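Local atomic coordinates of HI1317 (Haemophilus influenzae, PDB entry 1JOV), a protein that probably interconverts the alpha and beta anomers of D-glucose 6-phosphate, as a member of the glucose-6-phosphate 1-epimerase family. Residues 7-12 / 99-104; 28-33 / 106-111; 92-97 / 120-125. One frame throughout, in Å; residues are numbered along the deposited sequence. Where two conformers were deposited one is given.

Contact 1: residues 7-12 / 99-104; sequences KTLTPE and SHYYIS
Tyr101 places its CG between its own backbone N and carbonyl carbon (chi1 55°), which carries the phenol ring off strand 97-104 to meet Leu9 and Thr10. Two residues along, Ile103 sets CG1 anti to its carbonyl carbon (chi1 -59°), beside the backbone N, and CD1 reaches Thr10. Two methyls meet the tyrosine obliquely from the same side of the ring plane: Leu9 CD2 lies 3.9 Å from Tyr101 CE1, and Thr10 CG2 comes to 3.7 Å from Tyr101 CE2. Thr10 and Ile103 point their ends at each other, with Ile103 CD1 touching both branches of the threonine, 3.7 Å from Thr10 OG1 and 3.8 Å from Thr10 CG2.

These contacts join the edge of the eight-stranded sheet, where strand 97-104 is outermost, to the N-terminal five-stranded sheet, in a fold built almost wholly of antiparallel strands, as expected of the galactose mutarotase-like clan. Segment 7-12 runs out of strand 3-10 into a turn. The chain turns a corner at Leu9, where Leu9 and Thr10 face Leu13 in a classic beta bulge. An ST turn follows: Glu12 N donates to Thr10 OG1 over 3.0 Å at 145°, a bond that helps to fix the threonine's rotation and keeps its methyl directed at the tyrosine. Leu13 and Leu110 also pack on Tyr101. Beyond the turn, the extended Glu12 side chain crosses Ile103 at a slant, OE1 lying 3.5 Å from Ile103 CG2, and both of these residues touch His28.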
ATOM      1  N   LYS A   7     -17.540  15.279  -7.444  1.00 26.34           N
ATOM      2  CA  LYS A   7     -18.815  14.728  -7.025  1.00 23.34           C
ATOM      3  C   LYS A   7     -18.847  14.475  -5.555  1.00 27.90           C
ATOM      4  O   LYS A   7     -17.837  14.191  -4.938  1.00 25.56           O
ATOM      5  CB  LYS A   7     -19.091  13.374  -7.774  1.00 23.81           C
ATOM      6  CG  LYS A   7     -20.524  12.941  -7.767  1.00 27.11           C
ATOM      7  CD  LYS A   7     -21.247  13.953  -8.768  1.00 35.42           C
ATOM      8  CE  LYS A   7     -22.082  13.173  -9.736  1.00 72.87           C
ATOM      9  NZ  LYS A   7     -22.447  14.000 -10.909  1.00 67.48           N
ATOM     10  N   THR A   8     -20.006  14.899  -5.000  1.00 23.92           N
ATOM     11  CA  THR A   8     -20.367  14.803  -3.599  1.00 24.24           C
ATOM     12  C   THR A   8     -21.185  13.518  -3.559  1.00 31.69           C
ATOM     13  O   THR A   8     -22.371  13.556  -3.873  1.00 27.74           O
ATOM     14  CB  THR A   8     -21.223  15.952  -3.042  1.00 21.78           C
ATOM     15  OG1 THR A   8     -20.528  17.189  -3.213  1.00 28.29           O
ATOM     16  CG2 THR A   8     -21.510  15.729  -1.561  1.00 29.47           C
ATOM     17  N   LEU A   9     -20.586  12.407  -3.169  1.00 25.91           N
ATOM     18  CA  LEU A   9     -21.352  11.171  -3.085  1.00 27.90           C
ATOM     19  C   LEU A   9     -22.232  11.188  -1.825  1.00 31.29           C
ATOM     20  O   LEU A   9     -23.462  10.923  -1.910  1.00 28.95           O
ATOM     21  CB  LEU A   9     -20.477   9.894  -3.150  1.00 22.35           C
ATOM     22  CG  LEU A   9     -19.665   9.652  -4.411  1.00 26.89           C
ATOM     23  CD1 LEU A   9     -18.475  10.645  -4.480  1.00 25.96           C
ATOM     24  CD2 LEU A   9     -19.162   8.217  -4.342  1.00 22.06           C
ATOM     25  N   THR A  10     -21.612  11.475  -0.674  1.00 27.27           N
ATOM     26  CA  THR A  10     -22.357  11.725   0.589  1.00 25.55           C
ATOM     27  C   THR A  10     -21.660  12.885   1.268  1.00 25.64           C
ATOM     28  O   THR A  10     -20.616  13.326   0.780  1.00 24.83           O
ATOM     29  CB  THR A  10     -22.367  10.525   1.572  1.00 28.92           C
ATOM     30  OG1 THR A  10     -21.116  10.493   2.286  1.00 30.73           O
ATOM     31  CG2 THR A  10     -22.569   9.210   0.814  1.00 27.78           C
ATOM     32  N   PRO A  11     -22.188  13.397   2.382  1.00 24.68           N
ATOM     33  CA  PRO A  11     -21.506  14.480   3.110  1.00 28.77           C
ATOM     34  C   PRO A  11     -20.123  14.072   3.562  1.00 29.93           C
ATOM     35  O   PRO A  11     -19.296  14.983   3.705  1.00 36.65           O
ATOM     36  CB  PRO A  11     -22.418  14.735   4.343  1.00 38.30           C
ATOM     37  CG  PRO A  11     -23.778  14.284   3.872  1.00 33.95           C
ATOM     38  CD  PRO A  11     -23.488  13.045   3.000  1.00 45.07           C
ATOM     39  N   GLU A  12     -19.882  12.767   3.735  1.00 25.27           N
ATOM     40  CA  GLU A  12     -18.607  12.298   4.229  1.00 26.61           C
ATOM     41  C   GLU A  12     -17.680  11.781   3.110  1.00 29.07           C
ATOM     42  O   GLU A  12     -16.509  11.516   3.383  1.00 27.60           O
ATOM     43  CB  GLU A  12     -18.881  11.227   5.281  1.00 26.60           C
ATOM     44  CG  GLU A  12     -19.614  11.894   6.489  1.00 28.85           C
ATOM     45  CD  GLU A  12     -20.194  10.929   7.459  1.00 47.46           C
ATOM     46  OE1 GLU A  12     -20.813   9.964   6.976  1.00 38.65           O
ATOM     47  OE2 GLU A  12     -20.028  11.146   8.687  1.00 44.18           O
ATOM     48  N   SER A  99     -17.369   0.503  -6.821  1.00 16.11           N
ATOM     49  CA  SER A  99     -18.566  -0.284  -7.080  1.00 16.79           C
ATOM     50  C   SER A  99     -19.493  -0.353  -5.878  1.00 18.75           C
ATOM     51  O   SER A  99     -20.651  -0.738  -5.976  1.00 24.03           O
ATOM     52  CB  SER A  99     -18.082  -1.679  -7.468  1.00 18.30           C
ATOM     53  OG  SER A  99     -17.168  -2.139  -6.556  1.00 21.52           O
ATOM     54  N   HIS A 100     -18.974  -0.023  -4.733  1.00 21.29           N
ATOM     55  CA  HIS A 100     -19.799   0.009  -3.539  1.00 21.63           C
ATOM     56  C   HIS A 100     -19.256   0.825  -2.416  1.00 20.73           C
ATOM     57  O   HIS A 100     -18.068   0.886  -2.145  1.00 20.25           O
ATOM     58  CB  HIS A 100     -19.947  -1.436  -3.106  1.00 35.52           C
ATOM     59  CG  HIS A 100     -20.444  -1.621  -1.720  1.00 27.33           C
ATOM     60  ND1 HIS A 100     -21.769  -1.451  -1.395  1.00 30.52           N
ATOM     61  CD2 HIS A 100     -19.821  -2.038  -0.580  1.00 39.56           C
ATOM     62  CE1 HIS A 100     -21.947  -1.745  -0.118  1.00 46.64           C
ATOM     63  NE2 HIS A 100     -20.788  -2.140   0.392  1.00 31.25           N
ATOM     64  N   TYR A 101     -20.127   1.566  -1.727  1.00 16.09           N
ATOM     65  CA  TYR A 101     -19.682   2.280  -0.513  1.00 18.78           C
ATOM     66  C   TYR A 101     -20.793   2.101   0.562  1.00 22.94           C
ATOM     67  O   TYR A 101     -21.977   2.154   0.230  1.00 30.02           O
ATOM     68  CB  TYR A 101     -19.350   3.743  -0.815  1.00 21.24           C
ATOM     69  CG  TYR A 101     -20.437   4.549  -1.483  1.00 16.99           C
ATOM     70  CD1 TYR A 101     -20.607   4.573  -2.845  1.00 21.76           C
ATOM     71  CD2 TYR A 101     -21.312   5.297  -0.683  1.00 26.79           C
ATOM     72  CE1 TYR A 101     -21.638   5.390  -3.419  1.00 25.91           C
ATOM     73  CE2 TYR A 101     -22.294   6.073  -1.219  1.00 25.45           C
ATOM     74  CZ  TYR A 101     -22.452   6.150  -2.533  1.00 23.13           C
ATOM     75  OH  TYR A 101     -23.494   6.917  -2.989  1.00 45.29           O
ATOM     76  N   TYR A 102     -20.385   1.721   1.790  1.00 27.04           N
ATOM     77  CA  TYR A 102     -21.250   1.488   2.950  1.00 25.01           C
ATOM     78  C   TYR A 102     -20.723   2.388   4.057  1.00 27.21           C
ATOM     79  O   TYR A 102     -19.596   2.228   4.546  1.00 25.64           O
ATOM     80  CB  TYR A 102     -21.295   0.023   3.452  1.00 29.13           C
ATOM     81  CG  TYR A 102     -22.025  -0.172   4.784  1.00 41.06           C
ATOM     82  CD1 TYR A 102     -23.435  -0.261   4.863  1.00 53.92           C
ATOM     83  CD2 TYR A 102     -21.324  -0.274   5.976  1.00 35.11           C
ATOM     84  CE1 TYR A 102     -24.101  -0.419   6.079  1.00 53.68           C
ATOM     85  CE2 TYR A 102     -21.976  -0.452   7.203  1.00 63.22           C
ATOM     86  CZ  TYR A 102     -23.358  -0.522   7.256  1.00 57.61           C
ATOM     87  OH  TYR A 102     -23.999  -0.670   8.459  1.00 56.88           O
ATOM     88  N   ILE A 103     -21.577   3.251   4.510  1.00 32.70           N
ATOM     89  CA  ILE A 103     -21.257   4.136   5.616  1.00 26.86           C
ATOM     90  C   ILE A 103     -22.176   3.986   6.816  1.00 27.06           C
ATOM     91  O   ILE A 103     -23.390   4.083   6.701  1.00 31.22           O
ATOM     92  CB  ILE A 103     -21.273   5.568   5.102  1.00 29.46           C
ATOM     93  CG1 ILE A 103     -20.265   5.742   3.979  1.00 36.72           C
ATOM     94  CG2 ILE A 103     -20.986   6.557   6.226  1.00 28.88           C
ATOM     95  CD1 ILE A 103     -20.483   7.002   3.171  1.00 32.45           C
ATOM     96  N   SER A 104     -21.534   3.752   7.989  1.00 35.41           N
ATOM     97  CA  SER A 104     -22.261   3.651   9.239  1.00 39.11           C
ATOM     98  C   SER A 104     -21.471   4.245  10.394  1.00 43.90           C
ATOM     99  O   SER A 104     -20.312   4.640  10.241  1.00 29.43           O
ATOM    100  CB  SER A 104     -22.555   2.213   9.516  1.00 27.60           C
ATOM    101  OG  SER A 104     -21.447   1.528  10.033  1.00 40.09           O
TER

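Contact 2: residues 28-33 / 106-111; sequences HAVGTA and HKVRLE
His28 extends its imidazole with CG anti to the backbone N (chi1 -180°), and this sets one ring face against Val108. The valine answers with CG2, the branch anti to its carbonyl carbon, which stands 3.6 Å from the centroid of the His28 ring and only 4° off the normal. This is a CH-pi contact over the middle of the face, with all five ring atoms at much the same distance from the methyl. Ile103 of strand 97-104 packs on both His28 and Val108, flanking the pair.

Val30 approaches from the same turn but uses its branches differently. CG1 rests on the backbone at the start of the other segment, 3.5 Å from His106 O, while CG2 looks towards Val108, 4.3 Å from Val108 CG2. A type I turn from His28 to Gly31 holds the two side chains together; it is the tip of the hairpin joining strands 21-28 and 31-36, closed by His28 N to Gly31 O and Gly31 N to His28 O.

The rim of the imidazole has its own partner, since His28 NE2 bonds weakly to Val105 O. A carbonyl can only accept, so NE2 probably carries a proton, while the pi face receives the valine methyl.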
ATOM      1  N   HIS A  28     -14.744  11.137   8.249  1.00 25.19           N
ATOM      2  CA  HIS A  28     -15.753  10.431   9.021  1.00 29.30           C
ATOM      3  C   HIS A  28     -15.320  10.347  10.437  1.00 29.53           C
ATOM      4  O   HIS A  28     -14.234  10.722  10.740  1.00 29.44           O
ATOM      5  CB  HIS A  28     -15.847   9.022   8.458  1.00 28.66           C
ATOM      6  CG  HIS A  28     -16.863   8.133   9.144  1.00 27.35           C
ATOM      7  ND1 HIS A  28     -18.136   8.010   8.670  1.00 32.19           N
ATOM      8  CD2 HIS A  28     -16.737   7.229  10.135  1.00 24.73           C
ATOM      9  CE1 HIS A  28     -18.791   7.101   9.383  1.00 26.82           C
ATOM     10  NE2 HIS A  28     -17.960   6.602  10.265  1.00 27.46           N
ATOM     11  N   ALA A  29     -16.235   9.955  11.300  1.00 28.51           N
ATOM     12  CA  ALA A  29     -15.832   9.790  12.690  1.00 39.58           C
ATOM     13  C   ALA A  29     -14.601   8.929  12.810  1.00 33.91           C
ATOM     14  O   ALA A  29     -13.708   9.208  13.630  1.00 39.16           O
ATOM     15  CB  ALA A  29     -16.950   9.179  13.467  1.00 38.45           C
ATOM     16  N   VAL A  30     -14.520   7.873  11.996  1.00 30.64           N
ATOM     17  CA  VAL A  30     -13.395   6.968  12.086  1.00 27.35           C
ATOM     18  C   VAL A  30     -12.062   7.574  11.610  1.00 33.39           C
ATOM     19  O   VAL A  30     -10.961   7.030  11.914  1.00 31.41           O
ATOM     20  CB  VAL A  30     -13.705   5.696  11.333  1.00 39.40           C
ATOM     21  CG1 VAL A  30     -15.000   5.014  11.884  1.00 30.79           C
ATOM     22  CG2 VAL A  30     -13.915   6.040   9.914  1.00 28.87           C
ATOM     23  N   GLY A  31     -12.122   8.732  10.959  1.00 23.94           N
ATOM     24  CA  GLY A  31     -10.928   9.379  10.511  1.00 33.17           C
ATOM     25  C   GLY A  31     -11.024   9.840   9.061  1.00 27.57           C
ATOM     26  O   GLY A  31     -12.111  10.020   8.537  1.00 30.58           O
ATOM     27  N   THR A  32      -9.881   9.994   8.386  1.00 27.69           N
ATOM     28  CA  THR A  32      -9.935  10.480   7.012  1.00 21.02           C
ATOM     29  C   THR A  32      -9.116   9.540   6.105  1.00 23.61           C
ATOM     30  O   THR A  32      -8.244   8.824   6.585  1.00 24.25           O
ATOM     31  CB  THR A  32      -9.289  11.830   6.908  1.00 24.15           C
ATOM     32  OG1 THR A  32      -7.900  11.743   7.309  1.00 26.77           O
ATOM     33  CG2 THR A  32      -9.925  12.806   7.916  1.00 29.04           C
ATOM     34  N   ALA A  33      -9.416   9.538   4.838  1.00 23.49           N
ATOM     35  CA  ALA A  33      -8.695   8.698   3.893  1.00 18.09           C
ATOM     36  C   ALA A  33      -8.789   9.304   2.509  1.00 20.22           C
ATOM     37  O   ALA A  33      -9.692  10.088   2.247  1.00 21.93           O
ATOM     38  CB  ALA A  33      -9.257   7.285   3.897  1.00 22.35           C
ATOM     39  N   HIS A 106     -19.705   3.353  13.020  1.00 31.89           N
ATOM     40  CA  HIS A 106     -18.299   3.125  13.389  1.00 39.70           C
ATOM     41  C   HIS A 106     -17.463   2.519  12.287  1.00 37.33           C
ATOM     42  O   HIS A 106     -16.436   1.945  12.587  1.00 40.93           O
ATOM     43  CB  HIS A 106     -18.174   2.188  14.600  1.00 45.54           C
ATOM     44  CG  HIS A 106     -18.778   2.744  15.840  1.00 61.89           C
ATOM     45  ND1 HIS A 106     -18.233   3.814  16.511  1.00 54.26           N
ATOM     46  CD2 HIS A 106     -19.909   2.415  16.496  1.00 54.66           C
ATOM     47  CE1 HIS A 106     -18.992   4.102  17.554  1.00 53.22           C
ATOM     48  NE2 HIS A 106     -20.014   3.269  17.565  1.00 72.89           N
ATOM     49  N   LYS A 107     -17.923   2.583  11.056  1.00 38.50           N
ATOM     50  CA  LYS A 107     -17.211   1.837  10.009  1.00 39.20           C
ATOM     51  C   LYS A 107     -17.581   2.277   8.606  1.00 31.44           C
ATOM     52  O   LYS A 107     -18.736   2.637   8.308  1.00 29.70           O
ATOM     53  CB  LYS A 107     -17.546   0.366  10.155  1.00 35.67           C
ATOM     54  CG  LYS A 107     -16.903  -0.552   9.119  1.00 37.91           C
ATOM     55  CD  LYS A 107     -17.646  -1.888   8.992  1.00 36.54           C
ATOM     56  CE  LYS A 107     -17.144  -2.877  10.024  1.00 45.07           C
ATOM     57  NZ  LYS A 107     -17.777  -4.243   9.866  1.00 50.75           N
ATOM     58  N   VAL A 108     -16.591   2.190   7.762  1.00 28.57           N
ATOM     59  CA  VAL A 108     -16.824   2.553   6.383  1.00 26.85           C
ATOM     60  C   VAL A 108     -16.239   1.507   5.478  1.00 17.17           C
ATOM     61  O   VAL A 108     -15.084   1.123   5.633  1.00 21.49           O
ATOM     62  CB  VAL A 108     -16.222   3.915   6.066  1.00 30.86           C
ATOM     63  CG1 VAL A 108     -16.435   4.297   4.614  1.00 22.91           C
ATOM     64  CG2 VAL A 108     -16.842   4.977   6.973  1.00 26.52           C
ATOM     65  N   ARG A 109     -17.048   1.070   4.531  1.00 21.87           N
ATOM     66  CA  ARG A 109     -16.529   0.050   3.579  1.00 26.19           C
ATOM     67  C   ARG A 109     -16.577   0.575   2.162  1.00 24.28           C
ATOM     68  O   ARG A 109     -17.626   0.965   1.727  1.00 24.50           O
ATOM     69  CB  ARG A 109     -17.366  -1.235   3.647  1.00 21.65           C
ATOM     70  CG  ARG A 109     -16.747  -2.371   2.735  1.00 25.32           C
ATOM     71  CD  ARG A 109     -17.577  -3.745   2.815  1.00 26.58           C
ATOM     72  NE  ARG A 109     -16.950  -4.774   1.931  1.00 30.10           N
ATOM     73  CZ  ARG A 109     -16.104  -5.726   2.320  1.00 30.19           C
ATOM     74  NH1 ARG A 109     -15.838  -5.902   3.628  1.00 35.40           N
ATOM     75  NH2 ARG A 109     -15.591  -6.559   1.391  1.00 35.42           N
ATOM     76  N   LEU A 110     -15.431   0.583   1.408  1.00 20.50           N
ATOM     77  CA  LEU A 110     -15.435   0.981  -0.014  1.00 18.52           C
ATOM     78  C   LEU A 110     -14.951  -0.238  -0.802  1.00 16.58           C
ATOM     79  O   LEU A 110     -14.030  -0.959  -0.306  1.00 19.17           O
ATOM     80  CB  LEU A 110     -14.333   2.043  -0.197  1.00 16.46           C
ATOM     81  CG  LEU A 110     -14.571   3.333   0.643  1.00 19.49           C
ATOM     82  CD1 LEU A 110     -13.396   4.318   0.200  1.00 20.36           C
ATOM     83  CD2 LEU A 110     -15.958   3.928   0.471  1.00 22.88           C
ATOM     84  N   GLU A 111     -15.547  -0.456  -1.969  1.00 16.90           N
ATOM     85  CA  GLU A 111     -15.127  -1.588  -2.853  1.00 17.51           C
ATOM     86  C   GLU A 111     -14.824  -0.986  -4.193  1.00 18.17           C
ATOM     87  O   GLU A 111     -15.541  -0.115  -4.643  1.00 18.93           O
ATOM     88  CB  GLU A 111     -16.197  -2.700  -3.047  1.00 24.62           C
ATOM     89  CG  GLU A 111     -16.453  -3.321  -1.661  1.00 28.25           C
ATOM     90  CD  GLU A 111     -17.436  -4.493  -1.730  1.00 39.68           C
ATOM     91  OE1 GLU A 111     -17.805  -4.912  -2.861  1.00 32.42           O
ATOM     92  OE2 GLU A 111     -17.849  -4.986  -0.650  1.00 34.56           O
TER

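Contact 3: residues 92-97 / 120-125; sequences RIRLWQ and IIEAKV. With SO4 (sulfate ion), chain B.
Arg94 grips Glu122 end-on with two nitrogens, one to each carboxylate oxygen. NH1 reaches Glu122 OE2 at 2.9 Å on the syn side, and NH2 meets Glu122 OE1 at 2.9 Å from above the carboxylate plane. Both oxygens stay close to the guanidinium plane, so it is the carboxylate that is twisted, the two planes lying 49° apart. A bend at chi3 of the arginine (56°) brings its head across the extended glutamate. Thr90 OG1 and Phe115 O take further bonds from NH1 and NH2 respectively, which should help hold the guanidinium in place.

Two residues before Arg94, Arg92 holds a sulfate ion by the same two-nitrogen grip, its NH1 2.9 Å from sulfate O1. Arg70 binds the ion too; it probably came from the crystallisation liquor, though it might mark a phosphate site.

Further along the loop, Trp96 brings its six-membered ring to strand 121-129: CZ3 lies 3.6 Å from Val125 CG2, and CH2 lies 3.9 Å from Ala123 CB. The indole NE1 is satisfied by Ala91 O. Phe137 of strand 133-139 and Leu114 of strand 107-115 also pack on Trp96, so the loop is pressed onto the eight-stranded sheet.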
ATOM      1  N   ARG A  92      -1.789  -0.792 -11.226  1.00 14.91           N
ATOM      2  CA  ARG A  92      -1.613   0.445 -10.505  1.00 13.97           C
ATOM      3  C   ARG A  92      -1.628   1.688 -11.456  1.00 23.10           C
ATOM      4  O   ARG A  92      -1.593   2.823 -10.975  1.00 20.83           O
ATOM      5  CB  ARG A  92      -0.287   0.378  -9.762  1.00 15.72           C
ATOM      6  CG  ARG A  92       0.979   0.371 -10.677  1.00 20.31           C
ATOM      7  CD  ARG A  92       2.201   0.332  -9.824  1.00 18.18           C
ATOM      8  NE  ARG A  92       3.411   0.270 -10.681  1.00 21.36           N
ATOM      9  CZ  ARG A  92       4.639   0.662 -10.332  1.00 23.33           C
ATOM     10  NH1 ARG A  92       4.902   1.133  -9.147  1.00 26.19           N
ATOM     11  NH2 ARG A  92       5.649   0.490 -11.236  1.00 25.22           N
ATOM     12  N   ILE A  93      -1.646   1.381 -12.741  1.00 18.14           N
ATOM     13  CA  ILE A  93      -1.751   2.392 -13.804  1.00 21.50           C
ATOM     14  C   ILE A  93      -3.033   2.450 -14.607  1.00 27.92           C
ATOM     15  O   ILE A  93      -3.084   3.124 -15.648  1.00 27.59           O
ATOM     16  CB  ILE A  93      -0.547   2.278 -14.734  1.00 19.51           C
ATOM     17  CG1 ILE A  93      -0.424   0.919 -15.333  1.00 21.91           C
ATOM     18  CG2 ILE A  93       0.607   2.730 -13.949  1.00 26.82           C
ATOM     19  CD1 ILE A  93       0.640   0.840 -16.603  1.00 30.62           C
ATOM     20  N   ARG A  94      -4.067   1.728 -14.160  1.00 17.05           N
ATOM     21  CA  ARG A  94      -5.355   1.616 -14.809  1.00 14.89           C
ATOM     22  C   ARG A  94      -6.464   2.154 -13.834  1.00 17.58           C
ATOM     23  O   ARG A  94      -6.238   2.177 -12.658  1.00 20.54           O
ATOM     24  CB  ARG A  94      -5.693   0.182 -15.145  1.00 20.50           C
ATOM     25  CG  ARG A  94      -4.767  -0.409 -16.230  1.00 25.05           C
ATOM     26  CD  ARG A  94      -4.704  -2.002 -16.339  1.00 23.25           C
ATOM     27  NE  ARG A  94      -6.014  -2.598 -16.528  1.00 26.86           N
ATOM     28  CZ  ARG A  94      -6.284  -3.885 -16.362  1.00 23.38           C
ATOM     29  NH1 ARG A  94      -5.319  -4.738 -15.979  1.00 20.89           N
ATOM     30  NH2 ARG A  94      -7.546  -4.325 -16.569  1.00 28.15           N
ATOM     31  N   LEU A  95      -7.483   2.773 -14.379  1.00 17.90           N
ATOM     32  CA  LEU A  95      -8.551   3.344 -13.581  1.00 19.47           C
ATOM     33  C   LEU A  95      -9.429   2.172 -13.129  1.00 17.16           C
ATOM     34  O   LEU A  95      -9.876   1.357 -13.938  1.00 21.57           O
ATOM     35  CB  LEU A  95      -9.527   4.220 -14.440  1.00 20.18           C
ATOM     36  CG  LEU A  95      -8.889   5.572 -14.535  1.00 29.46           C
ATOM     37  CD1 LEU A  95      -9.541   6.380 -15.698  1.00 28.33           C
ATOM     38  CD2 LEU A  95      -9.100   6.242 -13.242  1.00 29.67           C
ATOM     39  N   TRP A  96      -9.697   2.168 -11.846  1.00 15.85           N
ATOM     40  CA  TRP A  96     -10.726   1.274 -11.270  1.00 17.59           C
ATOM     41  C   TRP A  96     -12.044   2.053 -11.036  1.00 20.02           C
ATOM     42  O   TRP A  96     -12.018   3.309 -10.952  1.00 20.58           O
ATOM     43  CB  TRP A  96     -10.207   0.737  -9.956  1.00 16.15           C
ATOM     44  CG  TRP A  96      -8.953  -0.098 -10.039  1.00 13.09           C
ATOM     45  CD1 TRP A  96      -7.697   0.187 -10.646  1.00 17.96           C
ATOM     46  CD2 TRP A  96      -8.769  -1.358  -9.348  1.00 15.81           C
ATOM     47  NE1 TRP A  96      -6.845  -0.860 -10.415  1.00 19.99           N
ATOM     48  CE2 TRP A  96      -7.492  -1.813  -9.627  1.00 15.74           C
ATOM     49  CE3 TRP A  96      -9.623  -2.161  -8.595  1.00 15.12           C
ATOM     50  CZ2 TRP A  96      -6.957  -2.968  -9.068  1.00 15.40           C
ATOM     51  CZ3 TRP A  96      -9.136  -3.378  -8.042  1.00 16.38           C
ATOM     52  CH2 TRP A  96      -7.806  -3.805  -8.340  1.00 15.95           C
ATOM     53  N   GLN A  97     -13.126   1.330 -10.782  1.00 17.78           N
ATOM     54  CA  GLN A  97     -14.390   1.959 -10.469  1.00 17.47           C
ATOM     55  C   GLN A  97     -14.763   1.699  -9.009  1.00 17.41           C
ATOM     56  O   GLN A  97     -14.476   0.663  -8.464  1.00 21.82           O
ATOM     57  CB  GLN A  97     -15.485   1.392 -11.355  1.00 21.41           C
ATOM     58  CG  GLN A  97     -15.424   1.925 -12.821  1.00 25.85           C
ATOM     59  CD  GLN A  97     -14.230   1.384 -13.563  1.00 21.61           C
ATOM     60  OE1 GLN A  97     -13.461   2.162 -14.236  1.00 24.42           O
ATOM     61  NE2 GLN A  97     -14.017   0.078 -13.486  1.00 19.86           N
ATOM     62  N   ILE A 120     -15.150  -7.704 -18.533  1.00 19.81           N
ATOM     63  CA  ILE A 120     -15.313  -8.796 -17.550  1.00 16.19           C
ATOM     64  C   ILE A 120     -14.439  -8.414 -16.335  1.00 17.02           C
ATOM     65  O   ILE A 120     -13.304  -7.960 -16.509  1.00 19.02           O
ATOM     66  CB  ILE A 120     -14.799 -10.123 -18.118  1.00 16.56           C
ATOM     67  CG1 ILE A 120     -15.730 -10.464 -19.297  1.00 24.74           C
ATOM     68  CG2 ILE A 120     -14.880 -11.191 -17.004  1.00 22.35           C
ATOM     69  CD1 ILE A 120     -15.236 -11.668 -20.132  1.00 31.82           C
ATOM     70  N   ILE A 121     -14.960  -8.630 -15.113  1.00 15.55           N
ATOM     71  CA  ILE A 121     -14.236  -8.354 -13.879  1.00 17.29           C
ATOM     72  C   ILE A 121     -12.820  -8.967 -13.964  1.00 17.14           C
ATOM     73  O   ILE A 121     -12.677 -10.088 -14.461  1.00 17.42           O
ATOM     74  CB  ILE A 121     -14.975  -8.899 -12.622  1.00 15.32           C
ATOM     75  CG1 ILE A 121     -14.194  -8.526 -11.365  1.00 18.45           C
ATOM     76  CG2 ILE A 121     -15.175 -10.408 -12.692  1.00 18.88           C
ATOM     77  CD1 ILE A 121     -14.261  -7.052 -11.024  1.00 20.58           C
ATOM     78  N   GLU A 122     -11.769  -8.230 -13.498  1.00 16.57           N
ATOM     79  CA  GLU A 122     -10.437  -8.778 -13.428  1.00 17.57           C
ATOM     80  C   GLU A 122      -9.947  -8.887 -11.955  1.00 15.87           C
ATOM     81  O   GLU A 122      -9.257  -9.818 -11.593  1.00 17.60           O
ATOM     82  CB  GLU A 122      -9.456  -7.933 -14.277  1.00 21.57           C
ATOM     83  CG  GLU A 122      -8.060  -8.493 -14.243  1.00 22.05           C
ATOM     84  CD  GLU A 122      -7.215  -7.650 -15.241  1.00 29.72           C
ATOM     85  OE1 GLU A 122      -7.774  -7.236 -16.332  1.00 29.94           O
ATOM     86  OE2 GLU A 122      -6.047  -7.354 -14.943  1.00 29.03           O
ATOM     87  N   ALA A 123     -10.330  -7.907 -11.111  1.00 15.05           N
ATOM     88  CA  ALA A 123      -9.832  -7.879  -9.717  1.00 12.74           C
ATOM     89  C   ALA A 123     -10.747  -6.965  -8.916  1.00 13.36           C
ATOM     90  O   ALA A 123     -11.517  -6.129  -9.441  1.00 16.94           O
ATOM     91  CB  ALA A 123      -8.340  -7.400  -9.641  1.00 16.08           C
ATOM     92  N   LYS A 124     -10.640  -7.121  -7.621  0.70 15.08           N
ATOM     93  CA  LYS A 124     -11.432  -6.318  -6.708  0.70 12.68           C
ATOM     94  C   LYS A 124     -10.540  -5.773  -5.576  0.70 16.03           C
ATOM     95  O   LYS A 124      -9.558  -6.423  -5.230  0.70 20.19           O
ATOM     96  CB  LYS A 124     -12.583  -7.160  -6.162  0.70 17.86           C
ATOM     97  CG  LYS A 124     -13.574  -6.424  -5.260  0.70 20.74           C
ATOM     98  CD  LYS A 124     -14.834  -7.235  -5.058  0.70 19.07           C
ATOM     99  CE  LYS A 124     -14.558  -8.571  -4.378  0.70 24.44           C
ATOM    100  NZ  LYS A 124     -15.810  -9.258  -3.967  0.70 27.78           N
ATOM    101  N   VAL A 125     -10.846  -4.653  -4.989  1.00 14.03           N
ATOM    102  CA  VAL A 125     -10.162  -4.233  -3.755  1.00 13.43           C
ATOM    103  C   VAL A 125     -11.230  -3.763  -2.806  1.00 18.70           C
ATOM    104  O   VAL A 125     -12.109  -2.974  -3.178  1.00 17.69           O
ATOM    105  CB  VAL A 125      -9.153  -3.081  -3.966  1.00 15.30           C
ATOM    106  CG1 VAL A 125      -8.774  -2.463  -2.637  1.00 18.96           C
ATOM    107  CG2 VAL A 125      -7.910  -3.580  -4.699  1.00 15.47           C
TER
HETATM  108  S   SO4 B 280       8.661   1.761  -9.461  1.00 53.11           S
HETATM  109  O1  SO4 B 280       7.575   2.100  -8.561  1.00 39.79           O
HETATM  110  O2  SO4 B 280       9.029   0.418  -9.133  1.00 43.29           O
HETATM  111  O3  SO4 B 280       9.819   2.671  -9.311  1.00 45.87           O
HETATM  112  O4  SO4 B 280       8.225   1.935 -10.821  1.00 39.75           O

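All three contacts involve the eight-stranded sheet, through strands 97-104, 107-115 and 121-129, which lie side by side in it. Contacts 1 and 2 are surface contacts about 10 Å apart (centres), and both bring the N-terminal five-stranded sheet against this end of the larger one; neither has a hydrogen bond across its segments. Backbone pairing between 99-104 and 106-111, with Tyr102 O 2.8 Å from Arg109 N, joins them directly. Contact 3, its centre about 19 Å from that of contact 1 and 21 Å from that of contact 2, is partly buried and instead fastens a loop to the sheet. There a bidentate salt bridge adjoins tryptophan packing, whereas the first two rely mainly on van der Waals packing, with a CH-pi contact in contact 2.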